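Local coordinates for attachment invasion locus protein (Yersinia pestis, PDB 3QRA), which promotes bacterial attachment to and invasion of eukaryotic cells as an outer-membrane beta-barrel adhesin, by a mechanism not yet established, at residues N31-Y36 against V131-Y136; F80-N83 against S87-G90; Y136-S139 against V144-G147. All coordinates share one frame; numbering follows the deposited sequence.

Contact 1 (N31-Y36 against V131-Y136). With C8E ((hydroxyethyloxy)tri(ethyloxy)octane), chain H; C8E ((hydroxyethyloxy)tri(ethyloxy)octane), chain E.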
loop_
_atom_site.group_PDB
_atom_site.type_symbol
_atom_site.label_atom_id
_atom_site.label_comp_id
_atom_site.label_asym_id
_atom_site.label_seq_id
_atom_site.Cartn_x
_atom_site.Cartn_y
_atom_site.Cartn_z
ATOM N N ASN A 31 3.087 4.684 -3.058
ATOM C CA ASN A 31 3.364 3.269 -3.239
ATOM C C ASN A 31 4.372 3.104 -4.368
ATOM O O ASN A 31 4.175 3.640 -5.453
ATOM C CB ASN A 31 2.045 2.565 -3.577
ATOM C CG ASN A 31 2.222 1.122 -3.983
ATOM O OD1 ASN A 31 1.588 0.669 -4.939
ATOM N ND2 ASN A 31 3.067 0.381 -3.255
ATOM N N LEU A 32 5.472 2.402 -4.100
ATOM C CA LEU A 32 6.412 2.015 -5.153
ATOM C C LEU A 32 6.250 0.515 -5.382
ATOM O O LEU A 32 6.219 -0.256 -4.417
ATOM C CB LEU A 32 7.845 2.304 -4.721
ATOM C CG LEU A 32 8.176 3.785 -4.504
ATOM C CD1 LEU A 32 9.447 3.956 -3.674
ATOM C CD2 LEU A 32 8.312 4.495 -5.850
ATOM N N LYS A 33 6.123 0.101 -6.642
ATOM C CA LYS A 33 6.104 -1.335 -6.940
ATOM C C LYS A 33 7.157 -1.663 -7.978
ATOM O O LYS A 33 7.408 -0.864 -8.890
ATOM C CB LYS A 33 4.719 -1.811 -7.407
ATOM C CG LYS A 33 3.645 -1.777 -6.312
ATOM C CD LYS A 33 2.637 -2.937 -6.533
ATOM C CE LYS A 33 1.506 -2.907 -5.500
ATOM N NZ LYS A 33 0.541 -1.794 -5.759
ATOM N N TYR A 34 7.773 -2.834 -7.825
ATOM C CA TYR A 34 8.789 -3.302 -8.758
ATOM C C TYR A 34 8.460 -4.739 -9.134
ATOM O O TYR A 34 8.285 -5.582 -8.263
ATOM C CB TYR A 34 10.187 -3.241 -8.146
ATOM C CG TYR A 34 11.210 -3.972 -9.000
ATOM C CD1 TYR A 34 11.730 -3.392 -10.142
ATOM C CD2 TYR A 34 11.607 -5.262 -8.682
ATOM C CE1 TYR A 34 12.653 -4.072 -10.936
ATOM C CE2 TYR A 34 12.524 -5.947 -9.465
ATOM C CZ TYR A 34 13.040 -5.351 -10.586
ATOM O OH TYR A 34 13.944 -6.051 -11.359
ATOM N N ARG A 35 8.362 -4.998 -10.431
ATOM C CA ARG A 35 7.982 -6.312 -10.940
ATOM C C ARG A 35 9.087 -6.853 -11.812
ATOM O O ARG A 35 9.734 -6.102 -12.547
ATOM C CB ARG A 35 6.702 -6.206 -11.776
ATOM C CG ARG A 35 6.279 -7.518 -12.448
ATOM C CD ARG A 35 5.076 -7.267 -13.344
ATOM N NE ARG A 35 4.663 -8.446 -14.110
ATOM C CZ ARG A 35 3.632 -8.437 -14.944
ATOM N NH1 ARG A 35 2.950 -7.311 -15.101
ATOM N NH2 ARG A 35 3.276 -9.541 -15.613
ATOM N N TYR A 36 9.320 -8.156 -11.726
ATOM C CA TYR A 36 10.269 -8.799 -12.615
ATOM C C TYR A 36 9.632 -10.076 -13.135
ATOM O O TYR A 36 9.125 -10.884 -12.365
ATOM C CB TYR A 36 11.585 -9.116 -11.908
ATOM C CG TYR A 36 12.637 -9.665 -12.860
ATOM C CD1 TYR A 36 13.480 -8.804 -13.560
ATOM C CD2 TYR A 36 12.769 -11.030 -13.079
ATOM C CE1 TYR A 36 14.426 -9.277 -14.428
ATOM C CE2 TYR A 36 13.739 -11.522 -13.972
ATOM C CZ TYR A 36 14.559 -10.628 -14.636
ATOM O OH TYR A 36 15.531 -11.058 -15.516
ATOM N N VAL A 131 3.116 0.945 -17.769
ATOM C CA VAL A 131 2.425 0.220 -16.704
ATOM C C VAL A 131 1.426 1.114 -16.017
ATOM O O VAL A 131 1.729 2.199 -15.724
ATOM C CB VAL A 131 3.348 -0.207 -15.584
ATOM C CG1 VAL A 131 2.660 -1.143 -14.674
ATOM C CG2 VAL A 131 4.456 -0.813 -16.055
ATOM N N ILE A 132 0.250 0.595 -15.773
ATOM C CA ILE A 132 -0.710 1.172 -14.858
ATOM C C ILE A 132 -0.954 0.105 -13.812
ATOM O O ILE A 132 -1.216 -1.045 -14.146
ATOM C CB ILE A 132 -2.019 1.534 -15.571
ATOM C CG1 ILE A 132 -1.734 2.553 -16.684
ATOM C CG2 ILE A 132 -3.044 2.077 -14.561
ATOM C CD1 ILE A 132 -2.957 2.986 -17.441
ATOM N N ASP A 133 -0.818 0.470 -12.545
ATOM C CA ASP A 133 -0.854 -0.507 -11.471
ATOM C C ASP A 133 -1.986 -0.153 -10.512
ATOM O O ASP A 133 -2.164 1.013 -10.184
ATOM C CB ASP A 133 0.490 -0.506 -10.719
ATOM C CG ASP A 133 0.476 -1.426 -9.501
ATOM O OD1 ASP A 133 0.678 -2.642 -9.690
ATOM O OD2 ASP A 133 0.263 -0.935 -8.363
ATOM N N ALA A 134 -2.747 -1.143 -10.053
ATOM C CA ALA A 134 -3.760 -0.859 -9.031
ATOM C C ALA A 134 -3.846 -2.024 -8.075
ATOM O O ALA A 134 -3.820 -3.178 -8.501
ATOM C CB ALA A 134 -5.132 -0.582 -9.661
ATOM N N SER A 135 -3.937 -1.732 -6.784
ATOM C CA SER A 135 -4.021 -2.825 -5.819
ATOM C C SER A 135 -4.710 -2.422 -4.525
ATOM O O SER A 135 -4.900 -1.238 -4.249
ATOM C CB SER A 135 -2.620 -3.394 -5.526
ATOM O OG SER A 135 -1.892 -2.565 -4.636
ATOM N N TYR A 136 -5.097 -3.432 -3.755
ATOM C CA TYR A 136 -5.667 -3.242 -2.430
ATOM C C TYR A 136 -4.845 -4.054 -1.434
ATOM O O TYR A 136 -4.319 -5.136 -1.756
ATOM C CB TYR A 136 -7.141 -3.671 -2.385
ATOM C CG TYR A 136 -7.714 -3.653 -0.985
ATOM C CD1 TYR A 136 -8.137 -2.458 -0.403
ATOM C CD2 TYR A 136 -7.834 -4.825 -0.239
ATOM C CE1 TYR A 136 -8.662 -2.436 0.881
ATOM C CE2 TYR A 136 -8.352 -4.804 1.053
ATOM C CZ TYR A 136 -8.761 -3.607 1.601
ATOM O OH TYR A 136 -9.280 -3.566 2.878
HETATM C C1 C8E H . -7.556 -3.488 -8.426
HETATM C C2 C8E H . -7.635 -4.148 -7.055
HETATM C C3 C8E H . -8.206 -5.559 -7.147
HETATM C C4 C8E H . -7.803 -6.397 -5.937
HETATM C C5 C8E H . -9.016 -7.016 -5.248
HETATM C C6 C8E H . -9.099 -6.626 -3.776
HETATM C C7 C8E H . -10.541 -6.678 -3.284
HETATM C C8 C8E H . -10.659 -6.240 -1.829
HETATM O O9 C8E H . -11.884 -5.564 -1.635
HETATM C C1 C8E E . 9.842 -1.368 -4.922
HETATM C C2 C8E E . 9.437 -2.035 -3.613
HETATM C C3 C8E E . 10.032 -3.431 -3.523
HETATM C C4 C8E E . 10.293 -3.829 -2.077
HETATM C C5 C8E E . 9.780 -5.238 -1.806
HETATM C C6 C8E E . 10.897 -6.133 -1.283
HETATM C C7 C8E E . 10.337 -7.440 -0.738
HETATM C C8 C8E E . 11.447 -8.454 -0.490
HETATM O O HOH W 1 0.524 1.623 -7.378
#

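Contact 2 (F80-N83 against S87-G90)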
loop_
_atom_site.group_PDB
_atom_site.type_symbol
_atom_site.label_atom_id
_atom_site.label_comp_id
_atom_site.label_asym_id
_atom_site.label_seq_id
_atom_site.Cartn_x
_atom_site.Cartn_y
_atom_site.Cartn_z
ATOM N N PHE A 80 0.930 -13.094 -12.293
ATOM C CA PHE A 80 0.565 -13.987 -13.386
ATOM C C PHE A 80 0.108 -13.169 -14.569
ATOM O O PHE A 80 -0.858 -12.411 -14.468
ATOM C CB PHE A 80 -0.583 -14.921 -12.945
ATOM C CG PHE A 80 -0.228 -15.784 -11.770
ATOM C CD1 PHE A 80 0.353 -17.027 -11.964
ATOM C CD2 PHE A 80 -0.439 -15.337 -10.473
ATOM C CE1 PHE A 80 0.703 -17.823 -10.880
ATOM C CE2 PHE A 80 -0.087 -16.123 -9.388
ATOM C CZ PHE A 80 0.482 -17.376 -9.594
ATOM N N ARG A 81 0.795 -13.309 -15.698
ATOM C CA ARG A 81 0.399 -12.565 -16.879
ATOM C C ARG A 81 -0.708 -13.325 -17.574
ATOM O O ARG A 81 -0.562 -14.510 -17.856
ATOM C CB ARG A 81 1.588 -12.341 -17.828
ATOM C CG ARG A 81 1.188 -11.673 -19.136
ATOM C CD ARG A 81 2.402 -11.093 -19.894
ATOM N NE ARG A 81 3.088 -10.025 -19.159
ATOM C CZ ARG A 81 2.664 -8.765 -19.107
ATOM N NH1 ARG A 81 1.539 -8.412 -19.723
ATOM N NH2 ARG A 81 3.361 -7.853 -18.436
ATOM N N ILE A 82 -1.829 -12.655 -17.819
ATOM C CA ILE A 82 -2.934 -13.283 -18.536
ATOM C C ILE A 82 -2.718 -13.192 -20.033
ATOM O O ILE A 82 -2.839 -14.184 -20.768
ATOM C CB ILE A 82 -4.267 -12.614 -18.218
ATOM C CG1 ILE A 82 -4.474 -12.537 -16.707
ATOM C CG2 ILE A 82 -5.411 -13.365 -18.916
ATOM C CD1 ILE A 82 -5.783 -11.888 -16.316
ATOM N N ASN A 83 -2.414 -11.979 -20.481
ATOM C CA ASN A 83 -2.136 -11.722 -21.888
ATOM C C ASN A 83 -1.233 -10.516 -21.999
ATOM O O ASN A 83 -0.652 -10.093 -21.006
ATOM C CB ASN A 83 -3.429 -11.505 -22.678
ATOM C CG ASN A 83 -4.355 -10.498 -22.026
ATOM O OD1 ASN A 83 -3.931 -9.419 -21.605
ATOM N ND2 ASN A 83 -5.631 -10.845 -21.941
ATOM N N SER A 87 -2.177 -8.447 -16.108
ATOM C CA SER A 87 -1.572 -9.406 -15.205
ATOM C C SER A 87 -2.197 -9.237 -13.825
ATOM O O SER A 87 -2.552 -8.128 -13.436
ATOM C CB SER A 87 -0.064 -9.163 -15.103
ATOM O OG SER A 87 0.544 -9.225 -16.382
ATOM N N LEU A 88 -2.294 -10.334 -13.084
ATOM C CA LEU A 88 -2.901 -10.333 -11.746
ATOM C C LEU A 88 -1.895 -10.769 -10.706
ATOM O O LEU A 88 -1.098 -11.649 -10.950
ATOM C CB LEU A 88 -4.052 -11.332 -11.707
ATOM C CG LEU A 88 -5.143 -11.244 -12.764
ATOM C CD1 LEU A 88 -6.110 -12.422 -12.599
ATOM C CD2 LEU A 88 -5.872 -9.921 -12.668
ATOM N N TYR A 89 -1.940 -10.197 -9.517
ATOM C CA TYR A 89 -0.982 -10.608 -8.503
ATOM C C TYR A 89 -1.562 -10.679 -7.082
ATOM O O TYR A 89 -2.577 -10.041 -6.765
ATOM C CB TYR A 89 0.268 -9.726 -8.550
ATOM C CG TYR A 89 0.043 -8.228 -8.356
ATOM C CD1 TYR A 89 -0.143 -7.687 -7.081
ATOM C CD2 TYR A 89 0.066 -7.355 -9.443
ATOM C CE1 TYR A 89 -0.328 -6.320 -6.894
ATOM C CE2 TYR A 89 -0.112 -5.967 -9.265
ATOM C CZ TYR A 89 -0.299 -5.463 -7.994
ATOM O OH TYR A 89 -0.447 -4.093 -7.813
ATOM N N GLY A 90 -0.910 -11.483 -6.246
ATOM C CA GLY A 90 -1.254 -11.582 -4.835
ATOM C C GLY A 90 -0.004 -11.346 -4.005
ATOM O O GLY A 90 1.077 -11.836 -4.347
#

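Contact 3 (Y136-S139 against V144-G147). With C8E ((hydroxyethyloxy)tri(ethyloxy)octane), chain H.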
loop_
_atom_site.group_PDB
_atom_site.type_symbol
_atom_site.label_atom_id
_atom_site.label_comp_id
_atom_site.label_asym_id
_atom_site.label_seq_id
_atom_site.Cartn_x
_atom_site.Cartn_y
_atom_site.Cartn_z
ATOM N N TYR A 136 -5.097 -3.432 -3.755
ATOM C CA TYR A 136 -5.667 -3.242 -2.430
ATOM C C TYR A 136 -4.845 -4.054 -1.434
ATOM O O TYR A 136 -4.319 -5.136 -1.756
ATOM C CB TYR A 136 -7.141 -3.671 -2.385
ATOM C CG TYR A 136 -7.714 -3.653 -0.985
ATOM C CD1 TYR A 136 -8.137 -2.458 -0.403
ATOM C CD2 TYR A 136 -7.834 -4.825 -0.239
ATOM C CE1 TYR A 136 -8.662 -2.436 0.881
ATOM C CE2 TYR A 136 -8.352 -4.804 1.053
ATOM C CZ TYR A 136 -8.761 -3.607 1.601
ATOM O OH TYR A 136 -9.280 -3.566 2.878
ATOM N N GLU A 137 -4.723 -3.518 -0.227
ATOM C CA GLU A 137 -3.965 -4.154 0.830
ATOM C C GLU A 137 -4.745 -4.068 2.131
ATOM O O GLU A 137 -5.418 -3.091 2.372
ATOM C CB GLU A 137 -2.648 -3.412 0.985
ATOM C CG GLU A 137 -1.746 -3.914 2.081
ATOM C CD GLU A 137 -0.403 -3.232 1.977
ATOM O OE1 GLU A 137 0.321 -3.537 1.003
ATOM O OE2 GLU A 137 -0.100 -2.364 2.828
ATOM N N TYR A 138 -4.625 -5.087 2.970
ATOM C CA TYR A 138 -5.305 -5.136 4.261
ATOM C C TYR A 138 -4.317 -5.556 5.341
ATOM O O TYR A 138 -3.492 -6.449 5.131
ATOM C CB TYR A 138 -6.453 -6.142 4.208
ATOM C CG TYR A 138 -7.131 -6.369 5.537
ATOM C CD1 TYR A 138 -8.063 -5.457 6.032
ATOM C CD2 TYR A 138 -6.855 -7.508 6.295
ATOM C CE1 TYR A 138 -8.702 -5.678 7.263
ATOM C CE2 TYR A 138 -7.487 -7.734 7.516
ATOM C CZ TYR A 138 -8.397 -6.818 7.993
ATOM O OH TYR A 138 -9.022 -7.058 9.198
ATOM N N SER A 139 -4.368 -4.889 6.487
ATOM C CA SER A 139 -3.577 -5.331 7.628
ATOM C C SER A 139 -4.373 -5.093 8.898
ATOM O O SER A 139 -4.963 -4.025 9.071
ATOM C CB SER A 139 -2.233 -4.593 7.682
ATOM O OG SER A 139 -1.429 -5.033 8.769
ATOM N N VAL A 144 -7.042 -2.588 15.305
ATOM C CA VAL A 144 -7.115 -1.543 14.288
ATOM C C VAL A 144 -6.970 -2.120 12.886
ATOM O O VAL A 144 -5.955 -2.699 12.558
ATOM C CB VAL A 144 -6.011 -0.485 14.502
ATOM C CG1 VAL A 144 -6.063 0.579 13.396
ATOM C CG2 VAL A 144 -6.133 0.152 15.894
ATOM N N LYS A 145 -7.985 -1.950 12.054
ATOM C CA LYS A 145 -7.935 -2.465 10.684
ATOM C C LYS A 145 -7.492 -1.351 9.735
ATOM O O LYS A 145 -7.950 -0.212 9.836
ATOM C CB LYS A 145 -9.310 -2.993 10.273
ATOM C CG LYS A 145 -9.785 -4.187 11.105
ATOM C CD LYS A 145 -11.266 -4.456 10.918
ATOM C CE LYS A 145 -12.098 -3.538 11.812
ATOM N NZ LYS A 145 -13.559 -3.680 11.568
ATOM N N VAL A 146 -6.571 -1.670 8.841
ATOM C CA VAL A 146 -6.093 -0.702 7.856
ATOM C C VAL A 146 -6.294 -1.266 6.460
ATOM O O VAL A 146 -5.704 -2.291 6.104
ATOM C CB VAL A 146 -4.594 -0.359 8.037
ATOM C CG1 VAL A 146 -4.161 0.722 7.022
ATOM C CG2 VAL A 146 -4.284 0.069 9.469
ATOM N N GLY A 147 -7.136 -0.604 5.674
ATOM C CA GLY A 147 -7.293 -0.969 4.274
ATOM C C GLY A 147 -6.658 0.099 3.397
ATOM O O GLY A 147 -6.893 1.278 3.606
HETATM C C1 C8E H . -7.556 -3.488 -8.426
HETATM C C2 C8E H . -7.635 -4.148 -7.055
HETATM C C3 C8E H . -8.206 -5.559 -7.147
HETATM C C4 C8E H . -7.803 -6.397 -5.937
HETATM C C5 C8E H . -9.016 -7.016 -5.248
HETATM C C6 C8E H . -9.099 -6.626 -3.776
HETATM C C7 C8E H . -10.541 -6.678 -3.284
HETATM C C8 C8E H . -10.659 -6.240 -1.829
HETATM O O9 C8E H . -11.884 -5.564 -1.635
HETATM O O HOH W 2 -3.484 -1.669 4.455
#

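Contact 1 (N31-Y36 against V131-Y136)
Lys-33 reaches from strand 28-37 across the barrel interior and places its NZ between Asp-133 and Ser-135 of strand 130-141. The two backbones are not paired: the axes of the short segments pass 9.6 Å apart at 114°, so the link is made by side chains and one water. The lysine leaves its backbone with CG anti to the carbonyl carbon (chi1 -68°), bends at chi2, runs extended through chi3 and turns once more at chi4, and this last bend swings the ammonium toward its acceptors. NZ donates to Asp-133 OD2 at 2.8 Å, on the syn lone pair of that oxygen, which makes a salt bridge. A second bond runs from NZ to Ser-135 OG at 2.8 Å. The third goes back to its own strand, from NZ to Asn-31 OD1 at 2.8 Å, with the donor tilted 19° from the amide carbonyl plane. The Lys-33 and Asp-133 side chains cross at about a right angle, with Lys-33 CD 3.6 Å from Asp-133 OD2. Asn-31 OD1 and Asp-133 OD2, 4.0 Å apart and thus not bonded directly, are bridged by a water that donates to both at 2.8 Å. The other carboxylate oxygen, Asp-133 OD1, is held by Gln-123 NE2 and by Tyr-89 OH, which also shares a weak bond with Lys-33 NZ, while Asn-31 ND2 bonds to Phe-48 O and Ser-47 OG. Buried charges are therefore met by several partners at once, which probably favours an ionised pair. On the outside, Tyr-34 CB lies 3.7 Å from C1 of the chain E detergent, and Ala-134 O faces C1 of the chain H detergent. Polar networks inside and apolar contacts outside are typical of a small outer-membrane beta-barrel, here of eight antiparallel strands.

Contact 2 (F80-N83 against S87-G90)
Residues 80-83 and 87-90 pair in antiparallel fashion near the turn of the beta hairpin formed by strands 66-81 and 86-102 of the barrel. Phe-80 and Leu-88 form a hydrogen-bonded pair: Phe-80 N donates to Leu-88 O at 2.8 Å with an N-H...O angle of 175°, and Leu-88 N returns a bond to Phe-80 O at 2.9 Å. Arg-81 and Ser-87 follow as a non-hydrogen-bonded pair, their CA atoms only 4.1 Å apart, and Ser-87 CA makes a CA-H...O contact with Phe-80 O. Beyond Arg-81 the first segment leaves the sheet, yet the extended Ile-82 side chain brings its CD1 to Leu-88 CG, 3.7 Å away on the exposed side. Phe-80 shares that face, with Leu-88 O at the edge of its ring. The face of Arg-81 and Ser-87 is polar instead. Ser-87 OG bonds to Arg-35, and Arg-81 makes a salt bridge to Glu-37 through NE and a hydrogen bond to Asn-125 OD1 through NH2. The bend of Arg-81 at chi3 (-63°) folds its guanidinium over the serine, whose OG sits 3.5 Å above the centre of the group, while NH1 donates in plane to Asn-83 O at 3.0 Å.

Contact 3 (Y136-S139 against V144-G147)
Gly-147 faces Tyr-136 and Glu-137 at the end of the pairing farther from the turn of this antiparallel hairpin, where the short segments of strands 130-141 and 144-156 run at 169° with axes 4.9 Å apart. The tight part is the backbone. Nearer the turn, Ser-139 and Val-146 form the hydrogen-bonded pair: Ser-139 N to Val-146 O and Val-146 N to Ser-139 O, both 2.9 Å. Beside it, Tyr-138 and Gly-147 are a non-hydrogen-bonded pair, and Glu-137 O accepts a CA-H...O contact from Gly-147 CA at 3.4 Å. The Tyr-136 ring meets Gly-147 CA obliquely, and the bare CA allows its OH to come within 3.6 Å. The outer rim is looser. With CG anti to its N (chi1 174°), the Tyr-138 side chain leans along the neighbouring strand until OH touches Lys-145 CG at 3.5 Å, but the lysine end leads away, NZ pairing with Asp-19. C8 of the chain H detergent lies 3.5 Å from Tyr-136 CD2, and another detergent molecule touches Tyr-138. Inward, Glu-137 OE2 bonds to Ser-73 and Tyr-71, Ser-139 OG to Leu-116 O, and a water donates to Val-146 O and, weakly, to Glu-137 O. Tyrosines with detergent outside, and hydroxyls, a carboxylate and water inside, are consistent with a wall whose outer aromatic face meets lipid or detergent while the interior is polar.

Contact 1 is a buried cross-barrel link between strands that are not sheet neighbours, whereas contacts 2 and 3 are pairings within hairpins, the former at the surface and the latter partly buried. Accordingly, charge and side-chain hydrogen bonds carry contact 1, while backbone bonds set the register of the other two. Tyr-89 and Ser-87 of contact 2 reach the charged residues of strands 28-37 and 130-141, so contacts 1 and 2 join into one interior polar network. Contacts 1 and 3 share Tyr-136 and strand 130-141 but lie on opposite sides of the chain's centre. Contacts 2 and 3 do not touch, their centres about 22 Å apart.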